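Local coordinates for water stress and hypersensitive response domain-containing protein (Archaeoglobus fulgidus DSM 4304, PDB 3BUT), which is of unknown function but is probably a lipid-binding beta-barrel protein, with a domain of the late embryogenesis abundant (LEA_2) family, at residues I43-G47 / V48-D52. The protein carries 4 engineered substitutions. Residues are numbered along the deposited sequence; the frame is centred on the assembly and turned at random.
Sequences IEMNG and VKVAD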
ATOM      1  N   ILE A  43      -0.612  -9.092  13.177  1.00 20.34           N
ATOM      2  CA  ILE A  43      -0.599  -9.189  11.719  1.00 16.96           C
ATOM      3  C   ILE A  43       0.845  -9.112  11.222  1.00 19.29           C
ATOM      4  O   ILE A  43       1.546  -8.141  11.490  1.00 27.07           O
ATOM      5  CB  ILE A  43      -1.456  -8.098  11.036  1.00 17.69           C
ATOM      6  CG1 ILE A  43      -2.921  -8.187  11.501  1.00 22.78           C
ATOM      7  CG2 ILE A  43      -1.368  -8.228   9.510  1.00 31.40           C
ATOM      8  CD1 ILE A  43      -3.809  -7.065  11.006  1.00 21.99           C
ATOM      9  N   GLU A  44       1.294 -10.159  10.536  1.00 23.75           N
ATOM     10  CA  GLU A  44       2.619 -10.172   9.932  1.00 18.10           C
ATOM     11  C   GLU A  44       2.488 -10.172   8.426  1.00 19.62           C
ATOM     12  O   GLU A  44       1.632 -10.855   7.868  1.00 21.42           O
ATOM     13  CB  GLU A  44       3.445 -11.377  10.401  1.00 15.68           C
ATOM     14  CG  GLU A  44       3.876 -11.311  11.853  1.00 28.42           C
ATOM     15  CD  GLU A  44       5.010 -12.264  12.192  1.00 54.28           C
ATOM     16  OE1 GLU A  44       5.818 -12.595  11.296  1.00 64.02           O
ATOM     17  OE2 GLU A  44       5.102 -12.671  13.369  1.00 60.54           O
HETATM   18  N   MSE A  45       3.326  -9.371   7.776  1.00 19.80           N
HETATM   19  CA  MSE A  45       3.361  -9.263   6.324  1.00 20.19           C
HETATM   20  C   MSE A  45       4.826  -9.380   5.894  1.00 18.87           C
HETATM   21  O   MSE A  45       5.637  -8.511   6.214  1.00 26.78           O
HETATM   22  CB  MSE A  45       2.751  -7.929   5.877  1.00 16.34           C
HETATM   23  CG  MSE A  45       1.289  -7.730   6.285  1.00 21.38           C
HETATM   24 SE   MSE A  45       0.573  -5.970   5.876  1.00 44.25          SE
HETATM   25  CE  MSE A  45       0.154  -6.223   3.989  1.00 26.46           C
ATOM     26  N   ASN A  46       5.151 -10.471   5.198  1.00 21.19           N
ATOM     27  CA  ASN A  46       6.540 -10.877   4.876  1.00 21.98           C
ATOM     28  C   ASN A  46       7.534 -10.871   6.045  1.00 18.89           C
ATOM     29  O   ASN A  46       8.700 -10.513   5.872  1.00 33.68           O
ATOM     30  CB  ASN A  46       7.115 -10.046   3.727  1.00 17.04           C
ATOM     31  CG  ASN A  46       6.312 -10.155   2.456  1.00 21.87           C
ATOM     32  OD1 ASN A  46       5.739 -11.204   2.147  1.00 18.92           O
ATOM     33  ND2 ASN A  46       6.285  -9.070   1.691  1.00 21.26           N
ATOM     34  N   GLY A  47       7.076 -11.262   7.229  1.00 21.68           N
ATOM     35  CA  GLY A  47       7.929 -11.242   8.412  1.00 26.09           C
ATOM     36  C   GLY A  47       8.129  -9.875   9.050  1.00 28.75           C
ATOM     37  O   GLY A  47       8.914  -9.739   9.981  1.00 35.64           O
ATOM     38  N   VAL A  48       7.439  -8.855   8.545  1.00 21.75           N
ATOM     39  CA  VAL A  48       7.340  -7.581   9.252  1.00 23.94           C
ATOM     40  C   VAL A  48       6.076  -7.630  10.110  1.00 20.97           C
ATOM     41  O   VAL A  48       4.986  -7.874   9.596  1.00 24.04           O
ATOM     42  CB  VAL A  48       7.267  -6.373   8.283  1.00 27.62           C
ATOM     43  CG1 VAL A  48       7.183  -5.060   9.053  1.00 31.57           C
ATOM     44  CG2 VAL A  48       8.462  -6.358   7.343  1.00 24.11           C
ATOM     45  N   LYS A  49       6.224  -7.417  11.413  1.00 16.41           N
ATOM     46  CA  LYS A  49       5.079  -7.411  12.321  1.00 20.20           C
ATOM     47  C   LYS A  49       4.414  -6.036  12.331  1.00 21.00           C
ATOM     48  O   LYS A  49       4.806  -5.149  13.090  1.00 29.09           O
ATOM     49  CB  LYS A  49       5.502  -7.832  13.730  1.00 20.65           C
ATOM     50  CG  LYS A  49       4.341  -8.192  14.645  1.00 20.52           C
ATOM     51  CD  LYS A  49       4.769  -9.114  15.783  1.00 26.75           C
ATOM     52  CE  LYS A  49       5.586  -8.387  16.845  1.00 31.42           C
ATOM     53  NZ  LYS A  49       5.911  -9.292  17.986  1.00 51.73           N
ATOM     54  N   VAL A  50       3.400  -5.883  11.485  1.00 25.86           N
ATOM     55  CA  VAL A  50       2.752  -4.588  11.251  1.00 17.85           C
ATOM     56  C   VAL A  50       1.653  -4.250  12.271  1.00 23.69           C
ATOM     57  O   VAL A  50       1.239  -3.093  12.381  1.00 24.76           O
ATOM     58  CB  VAL A  50       2.208  -4.459   9.798  1.00 21.00           C
ATOM     59  CG1 VAL A  50       3.330  -4.593   8.786  1.00 21.09           C
ATOM     60  CG2 VAL A  50       1.147  -5.493   9.527  1.00 21.18           C
ATOM     61  N   ALA A  51       1.187  -5.263  13.002  1.00 20.89           N
ATOM     62  CA  ALA A  51       0.221  -5.086  14.089  1.00 18.85           C
ATOM     63  C   ALA A  51       0.481  -6.096  15.201  1.00 18.72           C
ATOM     64  O   ALA A  51       0.805  -7.256  14.938  1.00 19.61           O
ATOM     65  CB  ALA A  51      -1.205  -5.225  13.575  1.00 22.47           C
ATOM     66  N   ASP A  52       0.327  -5.638  16.440  1.00 16.36           N
ATOM     67  CA  ASP A  52       0.581  -6.433  17.631  1.00 13.57           C
ATOM     68  C   ASP A  52      -0.089  -5.731  18.802  1.00 19.67           C
ATOM     69  O   ASP A  52       0.466  -4.787  19.369  1.00 27.56           O
ATOM     70  CB  ASP A  52       2.093  -6.541  17.870  1.00 28.06           C
ATOM     71  CG  ASP A  52       2.446  -7.355  19.099  1.00 36.95           C
ATOM     72  OD1 ASP A  52       1.852  -8.434  19.298  1.00 67.39           O
ATOM     73  OD2 ASP A  52       3.337  -6.919  19.860  1.00 72.73           O
TER
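Val50 CG2 touches both Ile43 and Met45. Val50 CG2 lies 3.7 Å from Ile43 CG2, the two side chains crossing at a slant. Met45 SE (the residue is a selenomethionine) also lies 3.7 Å from Val50 CG2, with the two side chains nearly perpendicular. With chi1 at -60°, Val50 CG2 sits between the backbone N and the carbonyl carbon, which brings CG2 within 3.3 Å of Ile43 O. Next along, Ala51 CB packs on Ile43 CB at 3.8 Å.

The backbone sets this up through a classic beta bulge, in which Val50 and Ala51 share Ile43 as their partner. Ile43 O accepts from Val50 N at 2.9 Å, almost head-on to the carbonyl, but the hydrogen bond is bent at the hydrogen (131°). The bond from Ala51 N to Ile43 O is longer, 3.3 Å, and comes in on a lone pair in the carbonyl plane. Ile43 N donates to Ala51 O. Strands 34-45 and 48-61 form an antiparallel hairpin, closed by a type I' turn from Met45 to Val48. Met45 N gives Val48 O a nearly straight bond (169°), and Val48 N returns one to Met45 O.

On the other face, Glu44 CG lies against Lys49 CG, and Glu44 OE1 forms a salt bridge with Arg97 NH1. Trp83 of helix 83-89 packs against Met45 and Val50. Asn46 OD1 accepts a hydrogen bond from Lys95 N, and its ND2 bonds Thr86 OG1.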